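Local structure of phage-related protein (Bacillus cereus, 4JG2) at residues E76-N79 with A80-A84; A84-A87 with A88-E91. The protein is of unknown function but belongs to the Enc34-type phage single-stranded DNA-binding family, so it probably binds single-stranded DNA. All coordinates share one frame; numbering follows the deposited sequence.

Contact 1 of 2, residues E76-N79 with A80-A84; sequences ETIN and AINAA
Thr-77 lies alongside Ile-81, one helical turn further on, and the two side chains point the same way. Their methyl ends do the touching: Thr-77 CG2 is 3.9 Å from Ile-81 CD1. In Thr-77 a chi1 of -58° puts OG1 beside the backbone N and CG2 anti to it. From there OG1 hydrogen-bonds Asp-74 OD2 near the start of the helix. One branched side chain thus serves a polar partner behind it and an apolar one ahead. Ile-81 also lays CG1 against the carbonyl oxygen of Thr-77, with Ile-81 CG1 to Thr-77 O at 3.4 Å.

Ile-78 and Asn-82 form the next pair, again side by side. The methyl CG2 of Ile-78 meets the amide nitrogen ND2 of Asn-82 at 3.9 Å. The amide's polar partner here is a water. The water accepts from Asn-82 ND2 at 2.9 Å and donates to Asn-79 OD1 at 2.7 Å, so it bridges the two asparagines.

Four backbone bonds of the alpha-helical i to i+4 kind join residues 76-79 to 80-83. Ile-81 N donates to Thr-77 O at 2.9 Å. Asn-82 N donates to Ile-78 O, also at 2.9 Å, and the N-H points nearly straight at the oxygen (168°).

The helix is amphipathic here. Thr-77, Ile-78 and Ile-81 all touch Ile-70 of strand 63-71, and Ile-81 also reaches Val-38 and Phe-164. The methyl contact of Thr-77 with Ile-81 therefore belongs to the face laid on the strands, and Ile-78 with Asn-82 lies at its edge. Asn-79 and Asn-82 are exposed, consistent with a solvent-facing side, where one water links the two amides.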
loop_
_atom_site.group_PDB
_atom_site.type_symbol
_atom_site.label_atom_id
_atom_site.label_comp_id
_atom_site.label_asym_id
_atom_site.label_seq_id
_atom_site.Cartn_x
_atom_site.Cartn_y
_atom_site.Cartn_z
ATOM N N GLU A 76 1.150 2.154 16.109
ATOM C CA GLU A 76 0.657 0.788 15.998
ATOM C C GLU A 76 0.823 0.285 14.573
ATOM O O GLU A 76 1.339 -0.819 14.338
ATOM C CB GLU A 76 -0.802 0.682 16.442
ATOM C CG GLU A 76 -1.410 -0.686 16.516
ATOM C CD GLU A 76 -2.816 -0.677 17.163
ATOM O OE1 GLU A 76 -3.449 0.405 17.253
ATOM O OE2 GLU A 76 -3.304 -1.761 17.561
ATOM N N THR A 77 0.410 1.049 13.556
ATOM C CA THR A 77 0.552 0.617 12.200
ATOM C C THR A 77 2.015 0.524 11.796
ATOM O O THR A 77 2.413 -0.430 11.120
ATOM C CB THR A 77 -0.194 1.594 11.251
ATOM O OG1 THR A 77 -1.575 1.645 11.633
ATOM C CG2 THR A 77 -0.064 1.185 9.796
ATOM N N ILE A 78 2.826 1.520 12.175
ATOM C CA ILE A 78 4.223 1.500 11.809
ATOM C C ILE A 78 4.902 0.237 12.395
ATOM O O ILE A 78 5.686 -0.441 11.713
ATOM C CB ILE A 78 4.915 2.779 12.278
ATOM C CG1 ILE A 78 4.330 3.979 11.547
ATOM C CG2 ILE A 78 6.452 2.683 12.154
ATOM C CD1 ILE A 78 4.624 5.289 12.257
ATOM N N ASN A 79 4.663 -0.033 13.664
ATOM C CA ASN A 79 5.282 -1.212 14.285
ATOM C C ASN A 79 4.826 -2.483 13.603
ATOM O O ASN A 79 5.648 -3.387 13.403
ATOM C CB ASN A 79 4.946 -1.242 15.804
ATOM C CG ASN A 79 5.659 -0.133 16.589
ATOM O OD1 ASN A 79 6.766 0.273 16.264
ATOM N ND2 ASN A 79 5.036 0.322 17.655
ATOM N N ALA A 80 3.553 -2.560 13.220
ATOM C CA ALA A 80 3.046 -3.725 12.524
ATOM C C ALA A 80 3.719 -3.898 11.165
ATOM O O ALA A 80 4.049 -5.008 10.775
ATOM C CB ALA A 80 1.540 -3.673 12.368
ATOM N N ILE A 81 3.948 -2.796 10.442
ATOM C CA ILE A 81 4.630 -2.827 9.148
ATOM C C ILE A 81 6.067 -3.317 9.335
ATOM O O ILE A 81 6.553 -4.182 8.602
ATOM C CB ILE A 81 4.535 -1.515 8.401
ATOM C CG1 ILE A 81 3.105 -1.266 7.918
ATOM C CG2 ILE A 81 5.506 -1.503 7.217
ATOM C CD1 ILE A 81 2.840 0.130 7.376
ATOM N N ASN A 82 6.777 -2.754 10.317
ATOM C CA ASN A 82 8.148 -3.165 10.555
ATOM C C ASN A 82 8.233 -4.662 10.829
ATOM O O ASN A 82 9.097 -5.356 10.268
ATOM C CB ASN A 82 8.771 -2.393 11.692
ATOM C CG ASN A 82 8.989 -0.941 11.368
ATOM O OD1 ASN A 82 9.188 -0.561 10.235
ATOM N ND2 ASN A 82 9.090 -0.136 12.426
ATOM N N ALA A 83 7.330 -5.182 11.627
ATOM C CA ALA A 83 7.291 -6.629 11.974
ATOM C C ALA A 83 6.953 -7.449 10.728
ATOM O O ALA A 83 7.547 -8.506 10.485
ATOM C CB ALA A 83 6.240 -6.920 13.061
ATOM N N ALA A 84 6.048 -6.951 9.870
ATOM C CA ALA A 84 5.652 -7.670 8.653
ATOM C C ALA A 84 6.772 -7.735 7.613
ATOM O O ALA A 84 6.919 -8.747 6.915
ATOM C CB ALA A 84 4.401 -7.054 8.059
HETATM O O HOH W 1 8.824 -1.102 15.178
#

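Contact 2 of 2, residues A84-A87 with A88-E91; sequences AVDA and AIEE
Ala-84 offers its carbonyl oxygen to Ala-88 N, with Ala-84 O to Ala-88 N at 2.8 Å. The methyl of Ala-88 sits close by, with Ala-88 CB 3.4 Å from Ala-84 O. These small side chains face the strands: Ala-84 touches Phe-164, and Ala-88 touches Val-175.

Val-85 comes next. Val-85 O accepts from Ile-89 N at 3.0 Å. Ile-89 CG1 stands beside its own backbone N (chi1 -67°), and this lays Ile-89 CG1 against Val-85 O at 3.4 Å. The branch tips meet more loosely, with Val-85 CG1 4.4 Å from Ile-89 CD1.

Asp-86 turns to another face. Its O accepts from Glu-90 N, and Glu-90 CG is 3.3 Å from Asp-86 O. In the Glu-90 conformer given, one of two, the carboxylates stay apart, with Asp-86 OD1 5.8 Å from Glu-90 OE2. Each then has a cation outside this run: Asp-86 OD1 pairs with Lys-103 NZ, and Glu-90 OE1 with Arg-35 NH2.

Ala-87 closes the run. Ala-87 O takes the N-H of Glu-91, with Glu-91 N at 2.8 Å from Ala-87 O, and Glu-91 CG lies close to that oxygen.

Alanine, valine and isoleucine make the buried side of these two turns. The like charges of Asp-86 and Glu-90 would probably disfavour each other, and in this conformer Lys-103 and Arg-35 may offset that cost.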
loop_
_atom_site.group_PDB
_atom_site.type_symbol
_atom_site.label_atom_id
_atom_site.label_comp_id
_atom_site.label_asym_id
_atom_site.label_seq_id
_atom_site.Cartn_x
_atom_site.Cartn_y
_atom_site.Cartn_z
ATOM N N ALA A 84 6.048 -6.951 9.870
ATOM C CA ALA A 84 5.652 -7.670 8.653
ATOM C C ALA A 84 6.772 -7.735 7.613
ATOM O O ALA A 84 6.919 -8.747 6.915
ATOM C CB ALA A 84 4.401 -7.054 8.059
ATOM N N VAL A 85 7.560 -6.650 7.516
ATOM C CA VAL A 85 8.691 -6.634 6.634
ATOM C C VAL A 85 9.726 -7.679 7.052
ATOM O O VAL A 85 10.217 -8.409 6.225
ATOM C CB VAL A 85 9.267 -5.203 6.514
ATOM C CG1 VAL A 85 10.616 -5.170 5.826
ATOM C CG2 VAL A 85 8.277 -4.303 5.778
ATOM N N ASP A 86 10.022 -7.697 8.338
ATOM C CA ASP A 86 10.912 -8.736 8.871
ATOM C C ASP A 86 10.372 -10.151 8.620
ATOM O O ASP A 86 11.127 -11.068 8.278
ATOM C CB ASP A 86 11.268 -8.479 10.319
ATOM C CG ASP A 86 12.250 -7.315 10.501
ATOM O OD1 ASP A 86 13.122 -7.073 9.615
ATOM O OD2 ASP A 86 12.166 -6.672 11.575
ATOM N N ALA A 87 9.056 -10.338 8.828
ATOM C CA ALA A 87 8.460 -11.648 8.582
ATOM C C ALA A 87 8.542 -12.029 7.111
ATOM O O ALA A 87 8.783 -13.182 6.755
ATOM C CB ALA A 87 7.037 -11.721 9.103
ATOM N N ALA A 88 8.393 -11.073 6.218
ATOM C CA ALA A 88 8.532 -11.308 4.774
ATOM C C ALA A 88 9.913 -11.780 4.426
ATOM O O ALA A 88 10.105 -12.677 3.599
ATOM C CB ALA A 88 8.108 -10.067 3.993
ATOM N N ILE A 89 10.914 -11.119 5.015
ATOM C CA ILE A 89 12.302 -11.525 4.805
ATOM C C ILE A 89 12.515 -12.961 5.309
ATOM O O ILE A 89 13.078 -13.806 4.599
ATOM C CB ILE A 89 13.289 -10.534 5.486
ATOM C CG1 ILE A 89 13.205 -9.168 4.769
ATOM C CG2 ILE A 89 14.714 -11.103 5.458
ATOM C CD1 ILE A 89 13.894 -8.031 5.481
ATOM N N GLU A 90 12.020 -13.263 6.512
ATOM C CA GLU A 90 12.157 -14.590 7.061
ATOM C C GLU A 90 11.464 -15.655 6.223
ATOM O O GLU A 90 12.002 -16.738 6.052
ATOM C CB GLU A 90 11.655 -14.580 8.482
ATOM C CG GLU A 90 12.618 -13.798 9.373
ATOM C CD GLU A 90 12.012 -13.439 10.708
ATOM O OE1 GLU A 90 10.960 -14.032 11.063
ATOM O OE2 GLU A 90 12.606 -12.592 11.428
ATOM N N GLU A 91 10.277 -15.357 5.707
ATOM C CA GLU A 91 9.556 -16.302 4.862
ATOM C C GLU A 91 10.347 -16.535 3.559
ATOM O O GLU A 91 10.340 -17.659 3.040
ATOM C CB GLU A 91 8.135 -15.814 4.581
ATOM C CG GLU A 91 7.220 -16.006 5.819
ATOM C CD GLU A 91 5.743 -15.631 5.688
ATOM O OE1 GLU A 91 5.318 -15.339 4.548
ATOM O OE2 GLU A 91 5.008 -15.713 6.723
#

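Both contacts lie on helix 75-96, which follows strand 63-71. Contact 1 comes first along the chain, near the N-terminal end of the helix. Contact 2 begins at Ala-84, the residue the two contacts share, and their centres are 11 Å apart. Neither closes a loop, and they neither nest nor cross; they follow one another in line. Side chains of contact 1 touch strands 63-71, 37-39 and 157-169. Those of contact 2 touch strand 157-169 as well, and also strand 175-186. Along these two contacts the helix packs on strands of both sheets.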